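DNA endonuclease I-CeuI (Chlamydomonas eugametos, PDB 2EX5) cuts double-stranded DNA as a homodimeric, magnesium-dependent LAGLIDADG homing endonuclease, making a staggered break near the intron insertion site in a degenerate 17-19 bp target. Local coordinates at residues A154-K157 with A158-L162; L171-L174 with V175-L179; L179-W182 with D183-K187. The protein carries 1 engineered substitution. One frame throughout, in Å; residues are numbered along the deposited sequence.

Interaction 1 (A154-K157 with A158-L162); sequences ANFK and ALLEL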
loop_
_atom_site.group_PDB
_atom_site.type_symbol
_atom_site.label_atom_id
_atom_site.label_comp_id
_atom_site.label_asym_id
_atom_site.label_seq_id
_atom_site.Cartn_x
_atom_site.Cartn_y
_atom_site.Cartn_z
ATOM N N ALA C 154 12.625 -12.974 -7.319
ATOM C CA ALA C 154 13.649 -13.896 -7.820
ATOM C C ALA C 154 13.377 -14.096 -9.305
ATOM O O ALA C 154 14.251 -14.171 -10.162
ATOM C CB ALA C 154 13.563 -15.288 -7.059
ATOM N N ASN C 155 12.129 -14.233 -9.622
ATOM C CA ASN C 155 11.740 -14.438 -11.032
ATOM C C ASN C 155 11.977 -13.229 -11.948
ATOM O O ASN C 155 12.382 -13.422 -13.093
ATOM C CB ASN C 155 10.214 -14.657 -11.030
ATOM C CG ASN C 155 9.860 -16.087 -10.834
ATOM O OD1 ASN C 155 8.771 -16.406 -10.356
ATOM N ND2 ASN C 155 10.770 -16.941 -11.159
ATOM N N PHE C 156 11.676 -12.009 -11.473
ATOM C CA PHE C 156 12.116 -10.799 -12.168
ATOM C C PHE C 156 13.580 -10.827 -12.471
ATOM O O PHE C 156 14.064 -10.600 -13.616
ATOM C CB PHE C 156 11.770 -9.555 -11.271
ATOM C CG PHE C 156 11.535 -8.294 -12.042
ATOM C CD1 PHE C 156 12.564 -7.378 -12.271
ATOM C CD2 PHE C 156 10.306 -8.022 -12.548
ATOM C CE1 PHE C 156 12.323 -6.192 -12.922
ATOM C CE2 PHE C 156 10.065 -6.834 -13.229
ATOM C CZ PHE C 156 11.024 -5.939 -13.394
ATOM N N LYS C 157 14.348 -11.088 -11.435
ATOM C CA LYS C 157 15.826 -11.145 -11.567
ATOM C C LYS C 157 16.257 -12.243 -12.553
ATOM O O LYS C 157 17.250 -12.062 -13.314
ATOM C CB LYS C 157 16.473 -11.349 -10.184
ATOM C CG LYS C 157 18.033 -11.394 -10.195
ATOM C CD LYS C 157 18.518 -11.817 -8.768
ATOM C CE LYS C 157 20.032 -11.554 -8.534
ATOM N NZ LYS C 157 20.474 -11.703 -6.985
ATOM N N ALA C 158 15.532 -13.376 -12.561
ATOM C CA ALA C 158 15.884 -14.522 -13.481
ATOM C C ALA C 158 15.694 -14.084 -14.913
ATOM O O ALA C 158 16.504 -14.375 -15.755
ATOM C CB ALA C 158 14.977 -15.760 -13.168
ATOM N N LEU C 159 14.662 -13.305 -15.173
ATOM C CA LEU C 159 14.365 -12.764 -16.528
ATOM C C LEU C 159 15.376 -11.813 -16.979
ATOM O O LEU C 159 15.785 -11.854 -18.110
ATOM C CB LEU C 159 13.083 -11.937 -16.573
ATOM C CG LEU C 159 11.813 -12.643 -16.962
ATOM C CD1 LEU C 159 11.991 -13.569 -18.227
ATOM C CD2 LEU C 159 11.357 -13.302 -15.751
ATOM N N LEU C 160 15.761 -10.916 -16.082
ATOM C CA LEU C 160 16.750 -9.897 -16.424
ATOM C C LEU C 160 18.062 -10.587 -16.857
ATOM O O LEU C 160 18.734 -10.092 -17.783
ATOM C CB LEU C 160 16.949 -8.887 -15.264
ATOM C CG LEU C 160 16.245 -7.501 -15.045
ATOM C CD1 LEU C 160 15.129 -7.117 -15.867
ATOM C CD2 LEU C 160 15.956 -7.158 -13.587
ATOM N N GLU C 161 18.404 -11.736 -16.240
ATOM C CA GLU C 161 19.707 -12.423 -16.534
ATOM C C GLU C 161 19.606 -13.143 -17.827
ATOM O O GLU C 161 20.540 -13.145 -18.572
ATOM C CB GLU C 161 20.161 -13.377 -15.408
ATOM C CG GLU C 161 20.157 -12.717 -13.989
ATOM C CD GLU C 161 20.694 -13.650 -12.801
ATOM O OE1 GLU C 161 21.301 -14.737 -13.110
ATOM O OE2 GLU C 161 20.535 -13.273 -11.583
ATOM N N LEU C 162 18.474 -13.795 -18.093
ATOM C CA LEU C 162 18.136 -14.327 -19.422
ATOM C C LEU C 162 18.292 -13.284 -20.546
ATOM O O LEU C 162 18.903 -13.559 -21.556
ATOM C CB LEU C 162 16.672 -14.854 -19.435
ATOM C CG LEU C 162 16.271 -16.300 -19.034
ATOM C CD1 LEU C 162 17.196 -17.429 -19.585
ATOM C CD2 LEU C 162 16.010 -16.495 -17.553
#
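Phe156 and Leu160 meet one turn apart on helix 147-164, one of the helices packed on the antiparallel sheet of this LAGLIDADG endonuclease. Leu160 CD2 comes obliquely to the Phe156 ring and lies 3.6 Å from its CD1 atom; this methyl makes the nearer approach, with Leu160 CD1 farther from Phe156 CE1. The phenyl gets there because CG stands anti to the backbone N (chi1 -152°) and the side chain leaves beside its own carbonyl carbon. The backbone bond from Leu160 N to Phe156 O (3.0 Å) sets the two residues one turn apart. Both residues are buried: Leu129 and Ile134 of helix 126-141, Leu65 of strand 63-71 and Pro83 of strand 79-90 touch the Phe156 side chain, and Ile134 and Pro83 also touch Leu160. A second pair, Lys157 and Glu161, follows the more exposed flank. The lysine chain is fully extended, and Glu161 OE2 lies against its methylenes, 3.4 Å from Lys157 CG and 3.5 Å from Lys157 CE. The two charges do not meet, since Lys157 NZ remains 4.9 Å from Glu161 OE2 and forms its salt bridge with Glu138 of helix 126-141 instead. The nearby carboxylate may still add a mild attraction. Ala158, with no more than a methyl, continues the helix by a bond from its N to Ala154 O at 2.8 Å, and its CB lies 3.5 Å from that same Ala154 O.

Interaction 2 (L171-L174 with V175-L179); sequences LEQL and VNKIL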
loop_
_atom_site.group_PDB
_atom_site.type_symbol
_atom_site.label_atom_id
_atom_site.label_comp_id
_atom_site.label_asym_id
_atom_site.label_seq_id
_atom_site.Cartn_x
_atom_site.Cartn_y
_atom_site.Cartn_z
ATOM N N LEU C 171 14.667 -18.760 -30.231
ATOM C CA LEU C 171 13.274 -19.290 -30.138
ATOM C C LEU C 171 13.033 -20.278 -28.977
ATOM O O LEU C 171 12.036 -20.184 -28.274
ATOM C CB LEU C 171 12.848 -19.884 -31.485
ATOM C CG LEU C 171 11.378 -20.194 -31.832
ATOM C CD1 LEU C 171 11.040 -21.740 -31.646
ATOM C CD2 LEU C 171 10.304 -19.236 -31.175
ATOM N N GLU C 172 13.975 -21.170 -28.736
ATOM C CA GLU C 172 13.796 -22.223 -27.743
ATOM C C GLU C 172 13.731 -21.727 -26.293
ATOM O O GLU C 172 12.850 -22.116 -25.509
ATOM C CB GLU C 172 14.921 -23.267 -27.910
ATOM C CG GLU C 172 14.754 -24.113 -29.197
ATOM C CD GLU C 172 13.303 -24.638 -29.462
ATOM O OE1 GLU C 172 12.632 -25.201 -28.568
ATOM O OE2 GLU C 172 12.844 -24.486 -30.599
ATOM N N GLN C 173 14.699 -20.906 -25.922
ATOM C CA GLN C 173 14.720 -20.308 -24.620
ATOM C C GLN C 173 13.551 -19.353 -24.464
ATOM O O GLN C 173 13.020 -19.302 -23.388
ATOM C CB GLN C 173 16.008 -19.559 -24.402
ATOM C CG GLN C 173 17.208 -20.438 -24.340
ATOM C CD GLN C 173 18.158 -19.992 -23.283
ATOM O OE1 GLN C 173 19.049 -19.227 -23.570
ATOM N NE2 GLN C 173 17.936 -20.413 -22.026
ATOM N N LEU C 174 13.172 -18.599 -25.506
ATOM C CA LEU C 174 12.023 -17.730 -25.428
ATOM C C LEU C 174 10.821 -18.546 -25.059
ATOM O O LEU C 174 10.064 -18.170 -24.128
ATOM C CB LEU C 174 11.719 -17.020 -26.730
ATOM C CG LEU C 174 10.394 -16.201 -26.663
ATOM C CD1 LEU C 174 10.371 -15.058 -25.660
ATOM C CD2 LEU C 174 10.018 -15.603 -27.974
ATOM N N VAL C 175 10.630 -19.651 -25.808
ATOM C CA VAL C 175 9.465 -20.547 -25.577
ATOM C C VAL C 175 9.617 -21.261 -24.267
ATOM O O VAL C 175 8.699 -21.283 -23.455
ATOM C CB VAL C 175 9.118 -21.472 -26.820
ATOM C CG1 VAL C 175 8.027 -22.478 -26.511
ATOM C CG2 VAL C 175 8.718 -20.628 -28.033
ATOM N N ASN C 176 10.793 -21.760 -23.979
ATOM C CA ASN C 176 10.900 -22.707 -22.856
ATOM C C ASN C 176 11.308 -22.218 -21.477
ATOM O O ASN C 176 10.847 -22.797 -20.528
ATOM C CB ASN C 176 11.771 -23.883 -23.237
ATOM C CG ASN C 176 11.157 -24.715 -24.327
ATOM O OD1 ASN C 176 10.075 -25.280 -24.172
ATOM N ND2 ASN C 176 11.850 -24.804 -25.432
ATOM N N LYS C 177 12.208 -21.239 -21.384
ATOM C CA LYS C 177 12.552 -20.529 -20.153
ATOM C C LYS C 177 11.823 -19.135 -19.967
ATOM O O LYS C 177 11.138 -18.947 -18.991
ATOM C CB LYS C 177 14.081 -20.481 -19.982
ATOM C CG LYS C 177 14.671 -21.847 -19.366
ATOM C CD LYS C 177 16.246 -21.966 -19.489
ATOM C CE LYS C 177 16.813 -23.439 -19.653
ATOM N NZ LYS C 177 15.826 -24.512 -20.143
ATOM N N ILE C 178 11.883 -18.210 -20.922
ATOM C CA ILE C 178 11.286 -16.876 -20.743
ATOM C C ILE C 178 9.771 -16.806 -20.532
ATOM O O ILE C 178 9.283 -16.294 -19.497
ATOM C CB ILE C 178 11.765 -15.909 -21.839
ATOM C CG1 ILE C 178 13.304 -15.744 -21.719
ATOM C CG2 ILE C 178 10.927 -14.593 -21.844
ATOM C CD1 ILE C 178 13.897 -14.696 -22.743
ATOM N N LEU C 179 9.027 -17.377 -21.470
ATOM C CA LEU C 179 7.576 -17.284 -21.447
ATOM C C LEU C 179 6.952 -17.945 -20.211
ATOM O O LEU C 179 5.999 -17.387 -19.591
ATOM C CB LEU C 179 7.003 -17.857 -22.761
ATOM C CG LEU C 179 6.465 -16.966 -23.877
ATOM C CD1 LEU C 179 6.691 -15.439 -23.655
ATOM C CD2 LEU C 179 6.835 -17.416 -25.308
#
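Leu174 meets two residues of the next turn: its CD1 lies 3.9 Å from Ile178 CG2, and its CG 4.0 Å from Leu179 CD2. With CG anti to the backbone N (chi1 174°), the isobutyl group runs beside its own carbonyl carbon, which lets CD1 come up to Ile178. Cutting Leu174 back to an alanine is likely to open a gap beside Ile178 and Leu179 and deprive Leu79 and Val81 of strand 79-90 of an apolar partner. Leu171 CD2 and Val175 CG2 make a further apolar pair, side by side. Among polar side chains, Asn176 ND2 gives weak bonds to Glu172 O and Glu172 OE1, the amide and carboxylate planes being 37° apart; that carboxylate has its salt bridge with Arg207. Gln173 NE2 rests on the aliphatic chain of Lys177, 3.4 Å from CD. In the backbone, Gln173 O accepts twice, from Lys177 N and from Ile178 N, each at 2.9 Å, the second bond the straighter at 165°. Leu179 N then reaches back five residues to Leu174 O at 3.0 Å. Such i to i+5 bonds define a pi-type turn, here at 175-178 in helix 171-185, whose apolar side faces strand 79-90.

Interaction 3 (L179-W182 with D183-K187); sequences LPIW and DQMRK. With nucleotides of chain B.
Trp182 and Arg186 lie side by side, the guanidinium alongside the indole with the two planes 19° apart and Trp182 CZ2 over one of its faces. Arg186 NH1 is 3.5 Å from Trp182 CZ2, and Arg186 CG makes a CH-pi contact over the five-membered ring, 4.2 Å from its centroid. A bend at chi3 (71°) folds the arginine along the indole, and its nitrogens are satisfied farther on: NH1 by Phe196 O, NH2 by a salt bridge to Glu194. These bonds probably fix the rotation of the guanidinium. Along the backbone, Asp183 N donates to Leu179 O at 2.8 Å, Gln184 N to Pro180 O and Met185 N to Ile181 O, with a weak second bond from Met185 N to Trp182 O. Past the helical turns, Lys187 N donates a hydrogen bond to OP1 of nucleotide DC18 of chain B at 2.8 Å, nearly straight at 172°. Met185 O, close by, accepts from Arg152. The Lys187 main-chain bond holds a DNA phosphate oxygen where the DNA-interacting region 187-195 begins. Ile181 CG2 meets Met185 SD at 3.8 Å on the side toward Asn155 of helix 147-164, while Trp182 touches Ile67 and Thr69 of strand 63-71 and Ala202 of helix 199-206.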
loop_
_atom_site.group_PDB
_atom_site.type_symbol
_atom_site.label_atom_id
_atom_site.label_comp_id
_atom_site.label_asym_id
_atom_site.label_seq_id
_atom_site.Cartn_x
_atom_site.Cartn_y
_atom_site.Cartn_z
ATOM N N LEU C 179 9.027 -17.377 -21.470
ATOM C CA LEU C 179 7.576 -17.284 -21.447
ATOM C C LEU C 179 6.952 -17.945 -20.211
ATOM O O LEU C 179 5.999 -17.387 -19.591
ATOM C CB LEU C 179 7.003 -17.857 -22.761
ATOM C CG LEU C 179 6.465 -16.966 -23.877
ATOM C CD1 LEU C 179 6.691 -15.439 -23.655
ATOM C CD2 LEU C 179 6.835 -17.416 -25.308
ATOM N N PRO C 180 7.497 -19.115 -19.795
ATOM C CA PRO C 180 6.976 -19.730 -18.564
ATOM C C PRO C 180 7.177 -18.898 -17.324
ATOM O O PRO C 180 6.362 -18.947 -16.462
ATOM C CB PRO C 180 7.789 -21.048 -18.443
ATOM C CG PRO C 180 8.181 -21.412 -19.828
ATOM C CD PRO C 180 8.518 -19.998 -20.442
ATOM N N ILE C 181 8.271 -18.170 -17.183
ATOM C CA ILE C 181 8.353 -17.228 -16.024
ATOM C C ILE C 181 7.314 -16.119 -16.143
ATOM O O ILE C 181 6.639 -15.798 -15.155
ATOM C CB ILE C 181 9.767 -16.550 -15.927
ATOM C CG1 ILE C 181 10.843 -17.576 -15.569
ATOM C CG2 ILE C 181 9.706 -15.456 -14.937
ATOM C CD1 ILE C 181 12.229 -17.140 -16.142
ATOM N N TRP C 182 7.211 -15.495 -17.319
ATOM C CA TRP C 182 6.118 -14.519 -17.547
ATOM C C TRP C 182 4.754 -14.995 -17.111
ATOM O O TRP C 182 4.017 -14.310 -16.416
ATOM C CB TRP C 182 6.060 -14.113 -19.027
ATOM C CG TRP C 182 4.676 -13.593 -19.479
ATOM C CD1 TRP C 182 4.152 -12.377 -19.248
ATOM C CD2 TRP C 182 3.736 -14.278 -20.316
ATOM N NE1 TRP C 182 2.879 -12.280 -19.771
ATOM C CE2 TRP C 182 2.647 -13.412 -20.522
ATOM C CE3 TRP C 182 3.713 -15.551 -20.917
ATOM C CZ2 TRP C 182 1.498 -13.798 -21.285
ATOM C CZ3 TRP C 182 2.593 -15.905 -21.707
ATOM C CH2 TRP C 182 1.511 -15.043 -21.871
ATOM N N ASP C 183 4.408 -16.206 -17.586
ATOM C CA ASP C 183 3.120 -16.863 -17.318
ATOM C C ASP C 183 2.876 -17.035 -15.812
ATOM O O ASP C 183 1.818 -16.749 -15.341
ATOM C CB ASP C 183 3.153 -18.312 -17.945
ATOM C CG ASP C 183 1.909 -19.117 -17.588
ATOM O OD1 ASP C 183 0.812 -18.623 -17.883
ATOM O OD2 ASP C 183 2.046 -20.205 -16.993
ATOM N N GLN C 184 3.863 -17.551 -15.073
ATOM C CA GLN C 184 3.778 -17.759 -13.566
ATOM C C GLN C 184 3.630 -16.416 -12.820
ATOM O O GLN C 184 2.958 -16.321 -11.772
ATOM C CB GLN C 184 5.080 -18.452 -13.101
ATOM C CG GLN C 184 5.168 -19.941 -13.385
ATOM C CD GLN C 184 6.589 -20.502 -13.629
ATOM O OE1 GLN C 184 6.780 -21.380 -14.507
ATOM N NE2 GLN C 184 7.579 -20.044 -12.834
ATOM N N MET C 185 4.207 -15.344 -13.355
ATOM C CA MET C 185 4.051 -14.022 -12.657
ATOM C C MET C 185 2.824 -13.226 -13.027
ATOM O O MET C 185 2.573 -12.099 -12.441
ATOM C CB MET C 185 5.259 -13.147 -12.878
ATOM C CG MET C 185 6.559 -13.856 -12.593
ATOM S SD MET C 185 7.895 -12.743 -12.955
ATOM C CE MET C 185 7.550 -11.502 -11.630
ATOM N N ARG C 186 2.012 -13.772 -13.962
ATOM C CA ARG C 186 0.815 -12.998 -14.336
ATOM C C ARG C 186 -0.156 -12.720 -13.238
ATOM O O ARG C 186 -0.425 -13.555 -12.403
ATOM C CB ARG C 186 0.080 -13.569 -15.531
ATOM C CG ARG C 186 0.897 -13.633 -16.765
ATOM C CD ARG C 186 0.034 -14.210 -17.873
ATOM N NE ARG C 186 -1.010 -13.277 -18.309
ATOM C CZ ARG C 186 -1.769 -13.493 -19.362
ATOM N NH1 ARG C 186 -1.679 -14.676 -20.048
ATOM N NH2 ARG C 186 -2.641 -12.558 -19.698
ATOM N N LYS C 187 -0.758 -11.549 -13.220
ATOM C CA LYS C 187 -1.756 -11.254 -12.186
ATOM C C LYS C 187 -3.097 -10.871 -12.820
ATOM O O LYS C 187 -4.148 -10.834 -12.124
ATOM C CB LYS C 187 -1.286 -10.008 -11.463
ATOM C CG LYS C 187 -1.031 -10.114 -10.041
ATOM C CD LYS C 187 0.098 -10.917 -9.736
ATOM C CE LYS C 187 -0.296 -11.819 -8.644
ATOM N NZ LYS C 187 -1.360 -11.212 -7.853
ATOM P P DC B 18 0.685 -8.421 -14.346
ATOM O OP1 DC B 18 -0.162 -9.455 -14.960
ATOM O OP2 DC B 18 1.724 -8.831 -13.395
ATOM O "O5'" DC B 18 1.552 -7.630 -15.421
ATOM C "C5'" DC B 18 1.382 -7.393 -16.863
ATOM C "C4'" DC B 18 0.082 -6.669 -17.225
ATOM O "O4'" DC B 18 0.022 -5.402 -16.543
ATOM C "C3'" DC B 18 -0.062 -6.273 -18.690
ATOM O "O3'" DC B 18 -0.692 -7.356 -19.372
ATOM C "C2'" DC B 18 -0.909 -4.978 -18.723
ATOM C "C1'" DC B 18 -0.507 -4.391 -17.386
ATOM N N1 DC B 18 0.443 -3.145 -17.264
ATOM C C2 DC B 18 -0.060 -1.966 -17.773
ATOM O O2 DC B 18 -1.123 -2.131 -18.334
ATOM N N3 DC B 18 0.618 -0.756 -17.669
ATOM C C4 DC B 18 1.771 -0.762 -17.008
ATOM N N4 DC B 18 2.393 0.420 -16.953
ATOM C C5 DC B 18 2.347 -1.961 -16.472
ATOM C C6 DC B 18 1.664 -3.158 -16.620
ATOM P P DA B 17 0.647 -5.933 -8.265
ATOM O OP1 DA B 17 0.190 -7.195 -7.666
ATOM O OP2 DA B 17 2.100 -5.573 -8.276
ATOM O "O5'" DA B 17 0.257 -5.841 -9.832
ATOM C "C5'" DA B 17 -1.123 -6.230 -10.297
ATOM C "C4'" DA B 17 -1.155 -6.140 -11.822
ATOM O "O4'" DA B 17 -1.209 -4.696 -12.116
ATOM C "C3'" DA B 17 0.106 -6.609 -12.486
ATOM O "O3'" DA B 17 -0.285 -7.476 -13.512
ATOM C "C2'" DA B 17 0.732 -5.265 -13.038
ATOM C "C1'" DA B 17 -0.478 -4.385 -13.237
ATOM N N9 DA B 17 -0.283 -2.916 -13.441
ATOM C C8 DA B 17 0.708 -2.044 -12.942
ATOM N N7 DA B 17 0.557 -0.818 -13.344
ATOM C C5 DA B 17 -0.567 -0.851 -14.208
ATOM C C6 DA B 17 -1.259 0.114 -15.005
ATOM N N6 DA B 17 -0.934 1.406 -15.145
ATOM N N1 DA B 17 -2.350 -0.296 -15.710
ATOM C C2 DA B 17 -2.732 -1.601 -15.650
ATOM N N3 DA B 17 -2.197 -2.610 -14.912
ATOM C C4 DA B 17 -1.095 -2.151 -14.233
#

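How the interactions relate
The three contacts come in series along two consecutive helices: interaction 1 on helix 147-164, then interactions 2 and 3 on helix 171-185, where they share Leu179. Their centres lie 12 to 13 Å apart, all on the same side of the chain's centre. Across the helix pair, Leu159 and Leu162 of interaction 1 pack on Ile178 of interaction 2, and Asn155 on Met185 of interaction 3. Both helices also touch strands 63-71 and 79-90, and thus pack on each other and on these two strands. Helix 171-185 leads from this packing to residues 183-187, where Lys187 N meets the DNA backbone; the nearest atoms of interactions 1 and 2 are about 8 and 9 Å from the nucleic acid.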